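Local coordinates for sporulation-control protein spo0M (Bacillus subtilis, PDB 5CL2) that controls expression of the sporulation regulator gene spo0A and is required for cells to pass morphological stage 0 of sporulation, at residues D41-R52 and V104-Q115. Residues are numbered along the deposited sequence; the frame is centred on the assembly and turned at random.
Sequences DIRYIDLQLSTR and VEVAVVTDLDIQ
Val109 N donates to Gln48 O at 2.7 Å, and Gln48 N returns a bond of the same length, though more bent, to Val109 O, in an antiparallel strand pair of the arrestin-like beta-sandwich. Toward Asp41 a classic beta bulge sets Arg43 and Tyr44 together opposite Asp113 (Arg43 N to Asp113 O, Asp113 N to Tyr44 O), and the pairing resumes with Gln115 N to Asp41 O. A two-nitrogen salt bridge joins Arg43 to the Asp113 carboxylate: NE meets OD1 and NH2 meets OD2, each at 2.8 Å and from above its plane. Tyr44 CG lies between the backbone N and the carbonyl carbon (chi1 64°), laying the ring over Asp113 CB, 3.6 Å from the centroid; OH donates to Asp111 OD2 at 3.1 Å on the syn side, 31° out of the carboxylate plane. A leucine here would probably leave Asp111 OD2 without this donor and Arg72 without its cation-pi partner. On the largely apolar face of Ile42, Ile45, Leu47 and Leu112, Thr110 OG1 is hydrogen-bonded to Thr14 OG1, second shell to the sodium ion held by Thr14, Asp122 and Asp124. Farther along, Leu49 CD1 sits between Val106 CG1 and Val108 CG2, 3.7 Å from each.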
# COMPACT_ATOMS: atom_id res chain seq x y z
N ASP A 41 14.45 26.23 21.96
CA ASP A 41 14.76 25.89 20.59
C ASP A 41 13.88 24.74 20.16
O ASP A 41 14.00 23.64 20.70
CB ASP A 41 16.23 25.52 20.43
CG ASP A 41 17.15 26.71 20.56
OD1 ASP A 41 16.78 27.84 20.14
OD2 ASP A 41 18.27 26.51 21.09
N ILE A 42 13.00 25.01 19.21
CA ILE A 42 12.10 24.01 18.68
C ILE A 42 12.65 23.39 17.38
O ILE A 42 12.92 24.10 16.42
CB ILE A 42 10.72 24.64 18.46
CG1 ILE A 42 10.07 24.85 19.84
CG2 ILE A 42 9.86 23.73 17.52
CD1 ILE A 42 9.03 25.94 19.92
N ARG A 43 12.81 22.07 17.36
CA ARG A 43 13.40 21.40 16.19
C ARG A 43 12.41 21.29 15.02
O ARG A 43 12.77 21.57 13.89
CB ARG A 43 13.94 20.03 16.60
CG ARG A 43 15.09 20.17 17.61
CD ARG A 43 15.93 18.93 17.80
NE ARG A 43 15.10 17.74 17.96
CZ ARG A 43 15.53 16.50 17.73
NH1 ARG A 43 16.77 16.30 17.32
NH2 ARG A 43 14.71 15.47 17.92
N TYR A 44 11.15 21.02 15.31
CA TYR A 44 10.16 20.90 14.26
C TYR A 44 8.78 20.74 14.86
O TYR A 44 8.66 20.38 16.03
CB TYR A 44 10.47 19.68 13.33
CG TYR A 44 10.39 18.34 14.06
CD1 TYR A 44 9.15 17.73 14.29
CD2 TYR A 44 11.54 17.69 14.52
CE1 TYR A 44 9.06 16.53 14.96
CE2 TYR A 44 11.45 16.46 15.21
CZ TYR A 44 10.20 15.89 15.41
OH TYR A 44 10.04 14.69 16.10
N ILE A 45 7.75 20.96 14.05
CA ILE A 45 6.39 20.58 14.40
C ILE A 45 5.83 19.65 13.31
O ILE A 45 5.71 20.06 12.13
CB ILE A 45 5.47 21.81 14.55
CG1 ILE A 45 6.04 22.81 15.57
CG2 ILE A 45 4.04 21.38 14.92
CD1 ILE A 45 5.22 24.07 15.65
N ASP A 46 5.51 18.42 13.72
CA ASP A 46 4.91 17.39 12.86
C ASP A 46 3.46 17.17 13.26
O ASP A 46 3.09 17.36 14.42
CB ASP A 46 5.66 16.04 12.97
CG ASP A 46 6.98 16.01 12.19
OD1 ASP A 46 7.25 16.94 11.40
OD2 ASP A 46 7.79 15.08 12.42
N LEU A 47 2.66 16.81 12.26
CA LEU A 47 1.29 16.35 12.45
C LEU A 47 1.23 14.88 12.04
O LEU A 47 1.88 14.48 11.06
CB LEU A 47 0.31 17.13 11.58
CG LEU A 47 -0.20 18.47 12.11
CD1 LEU A 47 -1.57 18.77 11.53
CD2 LEU A 47 -0.14 18.56 13.63
N GLN A 48 0.45 14.09 12.76
CA GLN A 48 0.25 12.68 12.41
C GLN A 48 -1.21 12.33 12.45
O GLN A 48 -1.90 12.62 13.43
CB GLN A 48 0.98 11.73 13.36
CG GLN A 48 2.34 12.18 13.79
CD GLN A 48 3.34 11.04 13.73
OE1 GLN A 48 3.01 9.89 14.08
NE2 GLN A 48 4.56 11.34 13.27
N LEU A 49 -1.66 11.63 11.41
CA LEU A 49 -3.00 11.07 11.37
C LEU A 49 -2.85 9.60 11.77
O LEU A 49 -2.02 8.89 11.21
CB LEU A 49 -3.63 11.23 9.98
CG LEU A 49 -5.13 10.95 9.82
CD1 LEU A 49 -5.99 12.10 10.38
CD2 LEU A 49 -5.47 10.68 8.36
N SER A 50 -3.59 9.16 12.77
CA SER A 50 -3.41 7.80 13.24
C SER A 50 -4.70 7.14 13.68
O SER A 50 -5.73 7.77 13.90
CB SER A 50 -2.44 7.75 14.40
OG SER A 50 -2.98 8.45 15.49
N THR A 51 -4.63 5.82 13.76
CA THR A 51 -5.76 5.06 14.25
C THR A 51 -5.17 3.87 14.98
O THR A 51 -3.97 3.88 15.29
CB THR A 51 -6.72 4.66 13.10
OG1 THR A 51 -7.92 4.14 13.67
CG2 THR A 51 -6.08 3.66 12.15
N ARG A 52 -6.02 2.91 15.36
CA ARG A 52 -5.58 1.68 15.99
C ARG A 52 -6.21 0.49 15.26
O ARG A 52 -7.27 0.61 14.65
CB ARG A 52 -5.98 1.62 17.46
CG ARG A 52 -6.12 2.95 18.13
CD ARG A 52 -6.89 2.80 19.43
NE ARG A 52 -8.21 2.23 19.21
CZ ARG A 52 -9.21 2.31 20.08
NH1 ARG A 52 -9.04 2.93 21.25
NH2 ARG A 52 -10.39 1.75 19.80
N VAL A 104 -13.72 2.27 15.89
CA VAL A 104 -12.63 2.96 15.21
C VAL A 104 -12.44 4.43 15.62
O VAL A 104 -13.37 5.24 15.54
CB VAL A 104 -12.80 2.91 13.70
CG1 VAL A 104 -11.68 3.66 13.01
CG2 VAL A 104 -12.87 1.45 13.22
N GLU A 105 -11.24 4.77 16.07
CA GLU A 105 -10.94 6.19 16.27
C GLU A 105 -9.82 6.67 15.34
O GLU A 105 -8.83 5.96 15.11
CB GLU A 105 -10.58 6.48 17.75
CG GLU A 105 -9.17 6.03 18.17
CD GLU A 105 -8.71 6.63 19.52
OE1 GLU A 105 -8.76 7.88 19.68
OE2 GLU A 105 -8.26 5.87 20.41
N VAL A 106 -10.00 7.87 14.81
CA VAL A 106 -8.98 8.53 14.00
C VAL A 106 -8.61 9.84 14.69
O VAL A 106 -9.47 10.67 15.00
CB VAL A 106 -9.46 8.84 12.59
CG1 VAL A 106 -8.40 9.65 11.85
CG2 VAL A 106 -9.76 7.56 11.84
N ALA A 107 -7.32 10.02 14.94
CA ALA A 107 -6.85 11.19 15.63
C ALA A 107 -5.77 11.92 14.84
O ALA A 107 -4.95 11.30 14.18
CB ALA A 107 -6.33 10.79 17.02
N VAL A 108 -5.80 13.25 14.91
CA VAL A 108 -4.70 14.12 14.48
C VAL A 108 -3.82 14.45 15.68
O VAL A 108 -4.27 14.99 16.68
CB VAL A 108 -5.22 15.42 13.83
CG1 VAL A 108 -4.08 16.36 13.57
CG2 VAL A 108 -6.00 15.09 12.54
N VAL A 109 -2.57 14.03 15.61
CA VAL A 109 -1.63 14.20 16.71
C VAL A 109 -0.56 15.20 16.33
O VAL A 109 0.07 15.08 15.29
CB VAL A 109 -0.97 12.87 17.07
CG1 VAL A 109 0.12 13.06 18.11
CG2 VAL A 109 -2.02 11.85 17.54
N THR A 110 -0.39 16.21 17.18
CA THR A 110 0.64 17.22 17.00
C THR A 110 1.83 16.83 17.85
O THR A 110 1.69 16.56 19.04
CB THR A 110 0.13 18.61 17.38
OG1 THR A 110 -1.02 18.94 16.58
CG2 THR A 110 1.22 19.68 17.16
N ASP A 111 2.99 16.78 17.21
CA ASP A 111 4.26 16.52 17.87
C ASP A 111 5.16 17.77 17.74
O ASP A 111 5.64 18.09 16.65
CB ASP A 111 4.91 15.27 17.23
CG ASP A 111 6.32 15.00 17.72
OD1 ASP A 111 6.66 15.35 18.88
OD2 ASP A 111 7.08 14.38 16.95
N LEU A 112 5.38 18.48 18.84
CA LEU A 112 6.30 19.62 18.83
C LEU A 112 7.58 19.20 19.55
O LEU A 112 7.57 18.98 20.76
CB LEU A 112 5.67 20.86 19.48
CG LEU A 112 6.53 22.11 19.70
CD1 LEU A 112 5.77 23.39 19.37
CD2 LEU A 112 6.99 22.16 21.11
N ASP A 113 8.66 19.05 18.80
CA ASP A 113 9.89 18.51 19.35
C ASP A 113 10.76 19.67 19.81
O ASP A 113 11.03 20.58 19.04
CB ASP A 113 10.59 17.62 18.32
CG ASP A 113 11.85 16.96 18.85
OD1 ASP A 113 12.71 17.66 19.42
OD2 ASP A 113 11.99 15.73 18.69
N ILE A 114 11.17 19.63 21.07
CA ILE A 114 11.96 20.70 21.65
C ILE A 114 13.32 20.13 21.95
O ILE A 114 13.43 19.02 22.50
CB ILE A 114 11.34 21.26 22.95
CG1 ILE A 114 10.01 21.95 22.65
CG2 ILE A 114 12.29 22.25 23.64
CD1 ILE A 114 9.26 22.38 23.91
N GLN A 115 14.37 20.84 21.57
CA GLN A 115 15.68 20.29 21.84
C GLN A 115 16.05 20.49 23.31
O GLN A 115 16.17 21.60 23.80
CB GLN A 115 16.73 20.94 20.94
CG GLN A 115 18.11 20.39 21.19
CD GLN A 115 19.13 20.97 20.26
OE1 GLN A 115 19.22 22.18 20.11
NE2 GLN A 115 19.91 20.10 19.62